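Long-range contacts in flavin-dependent monooxygenase, oxygenase subunit HsaA (Rhodococcus sp., PDB 2RFQ), which catalyses the FMNH2-dependent ortho-hydroxylation of the phenolic secosteroid 3-HSA to the catechol 3,4-DHSA during bacterial cholesterol breakdown: residues 33-38 and 145-150; 79-84 and 185-190; 86-91 and 239-244; 138-143 and 192-197. All blocks are in the same frame, centred on the assembly; numbering follows the deposited sequence. Where two conformers were deposited one is given.

Contact 1: residues 33-38 and 145-150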
loop_
_atom_site.group_PDB
_atom_site.type_symbol
_atom_site.label_atom_id
_atom_site.label_comp_id
_atom_site.label_asym_id
_atom_site.label_seq_id
_atom_site.Cartn_x
_atom_site.Cartn_y
_atom_site.Cartn_z
ATOM N N LEU A 33 26.158 21.223 -12.943
ATOM C CA LEU A 33 27.219 21.952 -12.234
ATOM C C LEU A 33 27.285 21.609 -10.742
ATOM O O LEU A 33 28.200 22.037 -10.045
ATOM C CB LEU A 33 27.016 23.452 -12.404
ATOM C CG LEU A 33 27.050 23.928 -13.839
ATOM C CD1 LEU A 33 26.616 25.396 -13.895
ATOM C CD2 LEU A 33 28.486 23.756 -14.337
ATOM N N ARG A 34 26.286 20.859 -10.248
ATOM C CA ARG A 34 26.247 20.444 -8.817
ATOM C C ARG A 34 26.236 21.642 -7.841
ATOM O O ARG A 34 26.749 21.564 -6.717
ATOM C CB ARG A 34 27.403 19.480 -8.493
ATOM C CG ARG A 34 27.416 18.198 -9.371
ATOM C CD ARG A 34 28.616 17.272 -8.969
ATOM N NE ARG A 34 29.910 17.956 -9.106
ATOM C CZ ARG A 34 30.689 18.355 -8.093
ATOM N NH1 ARG A 34 30.371 18.101 -6.821
ATOM N NH2 ARG A 34 31.830 19.009 -8.350
ATOM N N ARG A 35 25.600 22.729 -8.262
ATOM C CA ARG A 35 25.623 23.948 -7.477
ATOM C C ARG A 35 24.501 24.832 -7.983
ATOM O O ARG A 35 24.207 24.862 -9.180
ATOM C CB ARG A 35 26.995 24.644 -7.661
ATOM C CG ARG A 35 27.419 25.563 -6.521
ATOM C CD ARG A 35 28.837 26.131 -6.761
ATOM N NE ARG A 35 28.895 26.752 -8.082
ATOM C CZ ARG A 35 29.580 26.280 -9.124
ATOM N NH1 ARG A 35 30.365 25.202 -8.997
ATOM N NH2 ARG A 35 29.497 26.898 -10.304
ATOM N N ILE A 36 23.853 25.558 -7.067
ATOM C CA ILE A 36 22.877 26.537 -7.514
ATOM C C ILE A 36 23.634 27.676 -8.210
ATOM O O ILE A 36 24.625 28.166 -7.684
ATOM C CB ILE A 36 22.071 27.115 -6.333
ATOM C CG1 ILE A 36 21.498 25.987 -5.450
ATOM C CG2 ILE A 36 20.968 28.073 -6.860
ATOM C CD1 ILE A 36 20.606 24.950 -6.199
ATOM N N PRO A 37 23.194 28.079 -9.404
ATOM C CA PRO A 37 23.844 29.207 -10.080
ATOM C C PRO A 37 23.840 30.489 -9.231
ATOM O O PRO A 37 22.862 30.803 -8.510
ATOM C CB PRO A 37 23.018 29.371 -11.351
ATOM C CG PRO A 37 22.582 27.971 -11.658
ATOM C CD PRO A 37 22.162 27.464 -10.261
ATOM N N ASP A 38 24.951 31.211 -9.301
ATOM C CA ASP A 38 25.089 32.481 -8.578
ATOM C C ASP A 38 23.937 33.403 -8.954
ATOM O O ASP A 38 23.375 34.083 -8.083
ATOM C CB ASP A 38 26.400 33.186 -8.923
ATOM C CG ASP A 38 27.638 32.392 -8.522
ATOM O OD1 ASP A 38 27.547 31.462 -7.698
ATOM O OD2 ASP A 38 28.729 32.764 -9.026
ATOM N N CYS A 145 26.322 25.686 0.747
ATOM C CA CYS A 145 27.387 26.304 1.543
ATOM C C CYS A 145 28.256 27.315 0.754
ATOM O O CYS A 145 28.764 28.267 1.340
ATOM C CB CYS A 145 28.248 25.246 2.247
ATOM S SG CYS A 145 29.013 24.046 1.144
ATOM N N ASP A 146 28.412 27.126 -0.556
ATOM C CA ASP A 146 29.207 28.080 -1.345
ATOM C C ASP A 146 28.567 29.472 -1.370
ATOM O O ASP A 146 29.247 30.486 -1.588
ATOM C CB ASP A 146 29.407 27.581 -2.775
ATOM C CG ASP A 146 30.442 28.394 -3.539
ATOM O OD1 ASP A 146 31.549 28.631 -3.009
ATOM O OD2 ASP A 146 30.136 28.797 -4.670
ATOM N N HIS A 147 27.259 29.509 -1.127
ATOM C CA HIS A 147 26.489 30.747 -1.231
ATOM C C HIS A 147 26.352 31.473 0.084
ATOM O O HIS A 147 25.528 32.379 0.201
ATOM C CB HIS A 147 25.111 30.445 -1.815
ATOM C CG HIS A 147 25.178 30.013 -3.241
ATOM N ND1 HIS A 147 25.614 30.855 -4.242
ATOM C CD2 HIS A 147 24.894 28.826 -3.835
ATOM C CE1 HIS A 147 25.585 30.208 -5.398
ATOM N NE2 HIS A 147 25.148 28.977 -5.176
ATOM N N ALA A 148 27.155 31.075 1.067
ATOM C CA ALA A 148 27.066 31.655 2.409
ATOM C C ALA A 148 28.448 32.074 2.861
ATOM O O ALA A 148 29.445 31.554 2.355
ATOM C CB ALA A 148 26.478 30.616 3.399
ATOM N N SER A 149 28.508 32.996 3.816
ATOM C CA SER A 149 29.798 33.477 4.336
ATOM C C SER A 149 29.945 33.185 5.829
ATOM O O SER A 149 30.931 33.597 6.457
ATOM C CB SER A 149 30.016 34.967 4.023
ATOM O OG SER A 149 28.998 35.730 4.598
ATOM N N TRP A 150 28.971 32.456 6.380
ATOM C CA TRP A 150 29.006 31.928 7.748
ATOM C C TRP A 150 28.342 30.568 7.744
ATOM O O TRP A 150 27.545 30.262 6.848
ATOM C CB TRP A 150 28.158 32.783 8.690
ATOM C CG TRP A 150 28.723 34.163 8.949
ATOM C CD1 TRP A 150 28.638 35.242 8.108
ATOM C CD2 TRP A 150 29.430 34.617 10.117
ATOM N NE1 TRP A 150 29.250 36.328 8.674
ATOM C CE2 TRP A 150 29.746 35.978 9.905
ATOM C CE3 TRP A 150 29.825 34.003 11.325
ATOM C CZ2 TRP A 150 30.448 36.752 10.854
ATOM C CZ3 TRP A 150 30.527 34.776 12.282
ATOM C CH2 TRP A 150 30.825 36.138 12.024
HETATM O O HOH W 1 29.319 31.345 -5.554
#
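H147 NE2 reaches the backbone oxygen of I36, and the carboxylate of D38 comes up to the same ring; this imidazole has the largest share of the contact. Its CG stands anti to the carbonyl carbon (chi1 -68°), which carries the ring over to residues 33-38 and lets NE2 donate to I36 O at 2.7 Å. The bond is short but bent, 138° at the hydrogen; the oxygen sits at the ring edge, almost in the imidazole plane, while the donor is tilted from the carbonyl plane of I36. At the same edge D38 OD1 lies 3.3 Å from H147 CE1, its carboxylate turned almost perpendicular to the ring. CB of I36 rests near NE2, whereas its end leads away to S81, T82 and V85 of helix 80-96. In the acyl-CoA dehydrogenase-like fold this joins the loop between helices 27-33 and 38-47 to the loop linking strands 132-142 and 150-159 of the beta domain. For the conformer of D146 described, here and in what follows, R35, bent at chi3 (53°), brings CD to 3.6 Å from D146 OD2. NE is 4.2 Å from D146 OD2, an oxygen that lies well out of the guanidinium plane, so only the charges attract. The firmer partner of D146 is R173, salt-bridged to OD1. A water donates to D38 OD1 and D146 OD2, bridging carboxylates that would probably otherwise repel.

Contact 2: residues 79-84 and 185-190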
loop_
_atom_site.group_PDB
_atom_site.type_symbol
_atom_site.label_atom_id
_atom_site.label_comp_id
_atom_site.label_asym_id
_atom_site.label_seq_id
_atom_site.Cartn_x
_atom_site.Cartn_y
_atom_site.Cartn_z
ATOM N N CYS A 79 12.496 24.042 -9.317
ATOM C CA CYS A 79 13.802 23.388 -9.296
ATOM C C CYS A 79 13.968 22.813 -7.893
ATOM O O CYS A 79 13.986 23.578 -6.907
ATOM C CB CYS A 79 14.902 24.390 -9.613
ATOM S SG CYS A 79 16.580 23.664 -9.390
ATOM N N GLY A 80 14.037 21.477 -7.806
ATOM C CA GLY A 80 14.107 20.819 -6.507
ATOM C C GLY A 80 15.317 21.253 -5.701
ATOM O O GLY A 80 15.214 21.544 -4.496
ATOM N N SER A 81 16.486 21.255 -6.341
ATOM C CA SER A 81 17.702 21.700 -5.653
ATOM C C SER A 81 17.637 23.154 -5.190
ATOM O O SER A 81 18.038 23.472 -4.055
ATOM C CB SER A 81 18.961 21.477 -6.512
ATOM O OG SER A 81 19.243 20.088 -6.685
ATOM N N THR A 82 17.154 24.043 -6.055
ATOM C CA THR A 82 17.049 25.452 -5.669
ATOM C C THR A 82 16.072 25.604 -4.503
ATOM O O THR A 82 16.351 26.341 -3.549
ATOM C CB THR A 82 16.639 26.327 -6.864
ATOM O OG1 THR A 82 17.611 26.154 -7.908
ATOM C CG2 THR A 82 16.659 27.806 -6.469
ATOM N N GLY A 83 14.966 24.863 -4.552
ATOM C CA GLY A 83 13.973 24.905 -3.466
ATOM C C GLY A 83 14.541 24.402 -2.149
ATOM O O GLY A 83 14.304 24.998 -1.086
ATOM N N TRP A 84 15.309 23.316 -2.233
ATOM C CA TRP A 84 15.951 22.738 -1.052
ATOM C C TRP A 84 16.917 23.723 -0.411
ATOM O O TRP A 84 16.853 23.975 0.806
ATOM C CB TRP A 84 16.700 21.484 -1.466
ATOM C CG TRP A 84 17.341 20.690 -0.349
ATOM C CD1 TRP A 84 18.645 20.754 0.053
ATOM C CD2 TRP A 84 16.706 19.695 0.490
ATOM N NE1 TRP A 84 18.868 19.842 1.076
ATOM C CE2 TRP A 84 17.694 19.184 1.353
ATOM C CE3 TRP A 84 15.395 19.179 0.572
ATOM C CZ2 TRP A 84 17.408 18.190 2.314
ATOM C CZ3 TRP A 84 15.103 18.198 1.512
ATOM C CH2 TRP A 84 16.109 17.711 2.370
ATOM N N VAL A 185 22.875 10.741 -6.205
ATOM C CA VAL A 185 21.915 10.384 -7.267
ATOM C C VAL A 185 20.788 11.432 -7.459
ATOM O O VAL A 185 20.137 11.495 -8.503
ATOM C CB VAL A 185 21.297 8.985 -6.977
ATOM C CG1 VAL A 185 20.400 9.047 -5.718
ATOM C CG2 VAL A 185 20.519 8.404 -8.200
ATOM N N GLY A 186 20.564 12.241 -6.440
ATOM C CA GLY A 186 19.561 13.331 -6.522
ATOM C C GLY A 186 19.959 14.522 -5.673
ATOM O O GLY A 186 20.889 14.449 -4.853
ATOM N N LEU A 187 19.220 15.622 -5.841
ATOM C CA LEU A 187 19.597 16.916 -5.230
ATOM C C LEU A 187 21.053 17.265 -5.574
ATOM O O LEU A 187 21.763 17.916 -4.801
ATOM C CB LEU A 187 19.371 16.928 -3.695
ATOM C CG LEU A 187 17.887 16.985 -3.280
ATOM C CD1 LEU A 187 17.816 16.891 -1.721
ATOM C CD2 LEU A 187 17.223 18.280 -3.819
ATOM N N ARG A 188 21.475 16.867 -6.769
ATOM C CA ARG A 188 22.855 17.126 -7.227
ATOM C C ARG A 188 23.169 18.628 -7.214
ATOM O O ARG A 188 24.265 19.055 -6.814
ATOM C CB ARG A 188 23.055 16.562 -8.632
ATOM C CG ARG A 188 23.035 15.062 -8.614
ATOM C CD ARG A 188 23.075 14.478 -10.034
ATOM N NE ARG A 188 23.326 13.047 -9.978
ATOM C CZ ARG A 188 23.105 12.201 -10.981
ATOM N NH1 ARG A 188 22.566 12.629 -12.134
ATOM N NH2 ARG A 188 23.421 10.915 -10.826
ATOM N N GLY A 189 22.190 19.437 -7.605
ATOM C CA GLY A 189 22.385 20.891 -7.674
ATOM C C GLY A 189 22.605 21.585 -6.339
ATOM O O GLY A 189 23.016 22.744 -6.316
ATOM N N THR A 190 22.318 20.897 -5.220
ATOM C CA THR A 190 22.374 21.575 -3.931
ATOM C C THR A 190 23.799 21.905 -3.477
ATOM O O THR A 190 23.972 22.769 -2.620
ATOM C CB THR A 190 21.624 20.797 -2.808
ATOM O OG1 THR A 190 22.265 19.529 -2.598
ATOM C CG2 THR A 190 20.151 20.596 -3.220
#
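The W84 indole receives L187 CD1 over one face, while CG2 of T190 approaches its CD1 corner obliquely at 3.6 Å. The methyl lies 3.9 Å from the centroid of the five-membered ring, L187 CD1 being only 16° off the normal: a CH-pi contact. W84, which probably binds FMN, belongs to helix 80-96 of the acyl-CoA dehydrogenase-like N-terminal helical domain, and the loop that packs on it precedes strand 193-198 of the beta domain. With CG anti to the backbone N (chi1 -175°), the indole swings toward this loop, and its NE1 makes a weak hydrogen bond to S143 OG. A leucine in place of W84 would probably leave L187 CD1 without an aromatic face and S143 without its indole N-H. One turn earlier, S81 points into the short 3-10 segment 188-190; its CB meets T190 CG2 at 3.6 Å, and its OG lies 3.2 Å from G189 N. G189 fits closely here, since a side-chain carbon on it would collide with S81 CB. At the start of the helix, C79 is the N-cap, its SG accepting from T82 N at 3.4 Å. The loop is tied within itself too: T190 OG1, which also bonds S192 OG, sits between its backbone N and carbonyl carbon (chi1 63°) and donates to L187 O at 2.8 Å, in the carbonyl plane, while T190 N binds that same oxygen.

Contact 3: residues 86-91 and 239-244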
loop_
_atom_site.group_PDB
_atom_site.type_symbol
_atom_site.label_atom_id
_atom_site.label_comp_id
_atom_site.label_asym_id
_atom_site.label_seq_id
_atom_site.Cartn_x
_atom_site.Cartn_y
_atom_site.Cartn_z
ATOM N N SER A 86 17.050 26.972 -0.884
ATOM C CA SER A 86 16.340 28.186 -0.484
ATOM C C SER A 86 15.715 27.993 0.895
ATOM O O SER A 86 15.804 28.852 1.770
ATOM C CB SER A 86 15.255 28.542 -1.512
ATOM O OG SER A 86 15.861 28.987 -2.739
ATOM N N SER A 87 15.102 26.842 1.091
ATOM C CA SER A 87 14.443 26.573 2.362
ATOM C C SER A 87 15.425 26.581 3.528
ATOM O O SER A 87 15.207 27.261 4.542
ATOM C CB SER A 87 13.768 25.220 2.294
ATOM O OG SER A 87 12.923 25.043 3.431
ATOM N N ILE A 88 16.532 25.845 3.373
ATOM C CA ILE A 88 17.477 25.680 4.485
ATOM C C ILE A 88 18.223 26.995 4.765
ATOM O O ILE A 88 18.293 27.454 5.929
ATOM C CB ILE A 88 18.405 24.479 4.242
ATOM C CG1 ILE A 88 17.553 23.207 4.207
ATOM C CG2 ILE A 88 19.379 24.330 5.391
ATOM C CD1 ILE A 88 18.043 22.084 3.259
ATOM N N ILE A 89 18.748 27.623 3.722
ATOM C CA ILE A 89 19.443 28.897 3.925
ATOM C C ILE A 89 18.472 29.959 4.472
ATOM O O ILE A 89 18.833 30.738 5.345
ATOM C CB ILE A 89 20.188 29.374 2.650
ATOM C CG1 ILE A 89 21.241 28.330 2.232
ATOM C CG2 ILE A 89 20.849 30.720 2.890
ATOM C CD1 ILE A 89 22.311 28.842 1.289
ATOM N N GLY A 90 17.235 29.952 3.985
ATOM C CA GLY A 90 16.246 30.910 4.459
ATOM C C GLY A 90 15.953 30.724 5.945
ATOM O O GLY A 90 15.793 31.697 6.680
ATOM N N VAL A 91 15.874 29.470 6.395
ATOM C CA VAL A 91 15.525 29.223 7.796
ATOM C C VAL A 91 16.665 29.617 8.740
ATOM O O VAL A 91 16.442 29.887 9.919
ATOM C CB VAL A 91 15.039 27.777 8.039
ATOM C CG1 VAL A 91 16.203 26.859 8.441
ATOM C CG2 VAL A 91 13.957 27.778 9.134
ATOM N N THR A 239 9.924 21.064 9.141
ATOM C CA THR A 239 9.019 21.575 8.085
ATOM C C THR A 239 9.842 22.202 6.931
ATOM O O THR A 239 9.469 22.081 5.755
ATOM C CB THR A 239 7.995 22.566 8.665
ATOM O OG1 THR A 239 7.203 21.877 9.646
ATOM C CG2 THR A 239 7.046 23.124 7.560
ATOM N N THR A 240 10.979 22.820 7.272
ATOM C CA THR A 240 11.900 23.350 6.230
ATOM C C THR A 240 12.467 22.252 5.310
ATOM O O THR A 240 12.816 22.505 4.158
ATOM C CB THR A 240 12.975 24.292 6.810
ATOM O OG1 THR A 240 12.788 25.611 6.241
ATOM C CG2 THR A 240 14.375 23.844 6.455
ATOM N N ILE A 241 12.502 21.022 5.823
ATOM C CA ILE A 241 12.933 19.855 5.087
ATOM C C ILE A 241 11.788 19.223 4.287
ATOM O O ILE A 241 12.003 18.744 3.165
ATOM C CB ILE A 241 13.574 18.826 6.093
ATOM C CG1 ILE A 241 14.791 19.454 6.772
ATOM C CG2 ILE A 241 13.795 17.436 5.441
ATOM C CD1 ILE A 241 15.841 20.053 5.785
ATOM N N SER A 242 10.584 19.210 4.838
ATOM C CA SER A 242 9.458 18.621 4.098
ATOM C C SER A 242 8.891 19.569 3.039
ATOM O O SER A 242 8.482 19.124 1.964
ATOM C CB SER A 242 8.317 18.182 5.047
ATOM O OG SER A 242 8.772 17.146 5.906
ATOM N N ALA A 243 8.824 20.865 3.353
ATOM C CA ALA A 243 8.186 21.825 2.416
ATOM C C ALA A 243 8.751 21.771 0.989
ATOM O O ALA A 243 7.971 21.749 0.027
ATOM C CB ALA A 243 8.225 23.255 2.988
ATOM N N PRO A 244 10.090 21.734 0.823
ATOM C CA PRO A 244 10.615 21.654 -0.557
ATOM C C PRO A 244 10.258 20.329 -1.238
ATOM O O PRO A 244 10.023 20.308 -2.423
ATOM C CB PRO A 244 12.133 21.847 -0.398
ATOM C CG PRO A 244 12.431 21.555 1.053
ATOM C CD PRO A 244 11.171 21.803 1.834
#
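S87 and T240 face each other across two helices, and their hydroxyls meet in a small polar cluster. The OG of S87 extends anti to its own backbone N (chi1 -170°), which carries it to the partner helix, where it donates to T240 O at 2.6 Å. That hydroxyl arrives in the carbonyl plane on a lone pair, with a C=O...O angle of 118°. T240 turns its OG1 back the other way: it lies 2.9 Å from S87 OG and 3.4 Å from S87 O, the latter a weak bond at most, and its single proton could serve either. P244, with no N-H to offer, sits one turn on where the helix is kinked, and S87 OG provides T240 O with a donor where the regular helical bond is missing. This hydrogen bond joins helix 80-96 of the N-terminal domain to helix 233-266 of the C-terminal domain in the acyl-CoA dehydrogenase-like fold, the segments running nearly antiparallel at 153° with axes 9.0 Å apart. An alanine at S87 would remove the hydroxyl, and T240 O would probably lose its donor from across the interface while T240 OG1 would be left with the weaker acceptor. Apolar groups lie around the two hydroxyls. The methyl CG2 of T240 meets I88 CG1 obliquely, and V91 places CB 3.6 Å from T240 OG1. Further round the helix, the ends of I88 and I241 cross at CD1 to CD1, 3.9 Å, and I241 continues on to H368, probably part of the FMN site.

Contact 4: residues 138-143 and 192-197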
loop_
_atom_site.group_PDB
_atom_site.type_symbol
_atom_site.label_atom_id
_atom_site.label_comp_id
_atom_site.label_asym_id
_atom_site.label_seq_id
_atom_site.Cartn_x
_atom_site.Cartn_y
_atom_site.Cartn_z
ATOM N N ALA A 138 34.186 18.098 10.742
ATOM C CA ALA A 138 34.035 18.013 9.297
ATOM C C ALA A 138 32.554 17.751 9.015
ATOM O O ALA A 138 32.086 16.600 8.945
ATOM C CB ALA A 138 34.950 16.906 8.719
ATOM N N TRP A 139 31.822 18.844 8.854
ATOM C CA TRP A 139 30.371 18.805 8.777
ATOM C C TRP A 139 29.902 18.670 7.325
ATOM O O TRP A 139 29.948 19.634 6.555
ATOM C CB TRP A 139 29.783 20.078 9.388
ATOM C CG TRP A 139 29.577 20.054 10.865
ATOM C CD1 TRP A 139 28.483 19.584 11.526
ATOM C CD2 TRP A 139 30.474 20.552 11.866
ATOM N NE1 TRP A 139 28.634 19.766 12.891
ATOM C CE2 TRP A 139 29.858 20.341 13.125
ATOM C CE3 TRP A 139 31.744 21.142 11.823
ATOM C CZ2 TRP A 139 30.456 20.731 14.330
ATOM C CZ3 TRP A 139 32.353 21.525 13.034
ATOM C CH2 TRP A 139 31.698 21.314 14.264
ATOM N N ALA A 140 29.452 17.465 6.977
ATOM C CA ALA A 140 28.932 17.156 5.628
ATOM C C ALA A 140 27.523 17.689 5.415
ATOM O O ALA A 140 26.863 18.164 6.349
ATOM C CB ALA A 140 28.943 15.640 5.395
ATOM N N TRP A 141 27.082 17.612 4.163
ATOM C CA TRP A 141 25.708 17.913 3.784
ATOM C C TRP A 141 25.295 19.368 4.059
ATOM O O TRP A 141 24.133 19.623 4.426
ATOM C CB TRP A 141 24.700 16.917 4.421
ATOM C CG TRP A 141 25.052 15.440 4.266
ATOM C CD1 TRP A 141 25.997 14.754 4.976
ATOM C CD2 TRP A 141 24.446 14.480 3.388
ATOM N NE1 TRP A 141 26.032 13.432 4.583
ATOM C CE2 TRP A 141 25.091 13.242 3.606
ATOM C CE3 TRP A 141 23.411 14.544 2.445
ATOM C CZ2 TRP A 141 24.739 12.069 2.909
ATOM C CZ3 TRP A 141 23.056 13.387 1.757
ATOM C CH2 TRP A 141 23.726 12.159 1.990
ATOM N N SER A 142 26.215 20.323 3.862
ATOM C CA SER A 142 25.871 21.739 4.080
ATOM C C SER A 142 25.336 22.305 2.769
ATOM O O SER A 142 26.063 22.858 1.965
ATOM C CB SER A 142 27.079 22.545 4.601
ATOM O OG SER A 142 26.636 23.837 5.029
ATOM N N SER A 143 24.033 22.136 2.572
ATOM C CA SER A 143 23.387 22.572 1.339
ATOM C C SER A 143 23.604 24.046 1.077
ATOM O O SER A 143 23.379 24.894 1.956
ATOM C CB SER A 143 21.882 22.294 1.385
ATOM O OG SER A 143 21.657 20.902 1.549
ATOM N N SER A 192 25.815 20.246 -1.620
ATOM C CA SER A 192 25.804 19.990 -0.180
ATOM C C SER A 192 27.160 19.473 0.313
ATOM O O SER A 192 27.289 18.321 0.744
ATOM C CB SER A 192 24.630 19.052 0.192
ATOM O OG SER A 192 23.407 19.696 -0.162
ATOM N N ASN A 193 28.152 20.366 0.245
ATOM C CA ASN A 193 29.538 20.001 0.519
ATOM C C ASN A 193 29.884 20.049 2.008
ATOM O O ASN A 193 28.995 20.245 2.846
ATOM C CB ASN A 193 30.450 20.851 -0.365
ATOM C CG ASN A 193 30.412 20.393 -1.795
ATOM O OD1 ASN A 193 30.270 21.204 -2.739
ATOM N ND2 ASN A 193 30.500 19.089 -1.978
ATOM N N THR A 194 31.162 19.822 2.330
ATOM C CA THR A 194 31.579 19.536 3.699
ATOM C C THR A 194 32.396 20.685 4.242
ATOM O O THR A 194 33.359 21.130 3.618
ATOM C CB THR A 194 32.372 18.187 3.765
ATOM O OG1 THR A 194 31.514 17.120 3.334
ATOM C CG2 THR A 194 32.872 17.891 5.176
ATOM N N VAL A 195 31.992 21.146 5.418
ATOM C CA VAL A 195 32.581 22.315 6.065
ATOM C C VAL A 195 33.569 21.809 7.104
ATOM O O VAL A 195 33.186 21.149 8.083
ATOM C CB VAL A 195 31.501 23.197 6.702
ATOM C CG1 VAL A 195 32.136 24.289 7.570
ATOM C CG2 VAL A 195 30.595 23.812 5.600
ATOM N N VAL A 196 34.840 22.097 6.847
ATOM C CA VAL A 196 35.948 21.536 7.623
ATOM C C VAL A 196 36.512 22.629 8.527
ATOM O O VAL A 196 36.904 23.711 8.053
ATOM C CB VAL A 196 37.060 20.957 6.717
ATOM C CG1 VAL A 196 38.207 20.404 7.575
ATOM C CG2 VAL A 196 36.506 19.856 5.787
ATOM N N VAL A 197 36.527 22.323 9.822
ATOM C CA VAL A 197 36.880 23.293 10.868
ATOM C C VAL A 197 38.034 22.690 11.674
ATOM O O VAL A 197 37.908 21.584 12.191
ATOM C CB VAL A 197 35.645 23.587 11.781
ATOM C CG1 VAL A 197 35.998 24.564 12.914
ATOM C CG2 VAL A 197 34.475 24.137 10.956
HETATM O O HOH W 2 29.110 16.715 2.173
#
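W139 and V195 are a hydrogen-bonded pair in two antiparallel strands, neighbours in the beta domain of this acyl-CoA dehydrogenase-like fold. W139 N donates to V195 O and V195 N returns the bond to W139 O, each 2.8 Å long, the second almost straight at 172° although its donor stands above the carbonyl plane. Farther on S142 N donates to N193 O at 3.0 Å, in that carbonyl's plane; W141 has positive phi, and S142 is the centre of an inverse gamma turn. A water joins the two segments, accepting from W141 N, donating to S192 O and bonding T194 OG1. Weaker CA-H...O contacts, such as T194 CA to W139 O, supplement these bonds. Among apolar contacts, the indole of W139, whose NE1 bonds G154 O, meets V197 CG2 at its CZ3 atom, 4.0 Å away and obliquely; V195 CG2 reaches S142 CB on the same face, while A138 and V196 pair on the other. W141, S142 and S143 probably contribute to the FMN site, and W141 packs against A346 of a second subunit. Both serine hydroxyls lie anti to their carbonyl carbons (chi1 -60° and -61°), which brings S143 OG and S192 OG to 2.7 Å in a hydrogen bond that either could donate.

Along the chain contacts 1, 2 and 3 interleave with one another, contacts 1 and 2 also cross contact 4, and contact 4 is nested within the loop closed by contact 3. Contacts 2 and 3 share helix 80-96, their centres about 12 Å apart, and contact 3 lies nearest the middle of the chain. The centre of contact 1 is also about 12 Å from those of contacts 2 and 4, touching contact 2 through I36 and G189 and contact 4 through C145 and N193. The N-terminal helices are thus joined to the beta domain and the C-terminal bundle around the probable FMN site, where contacts 2 and 4 touch.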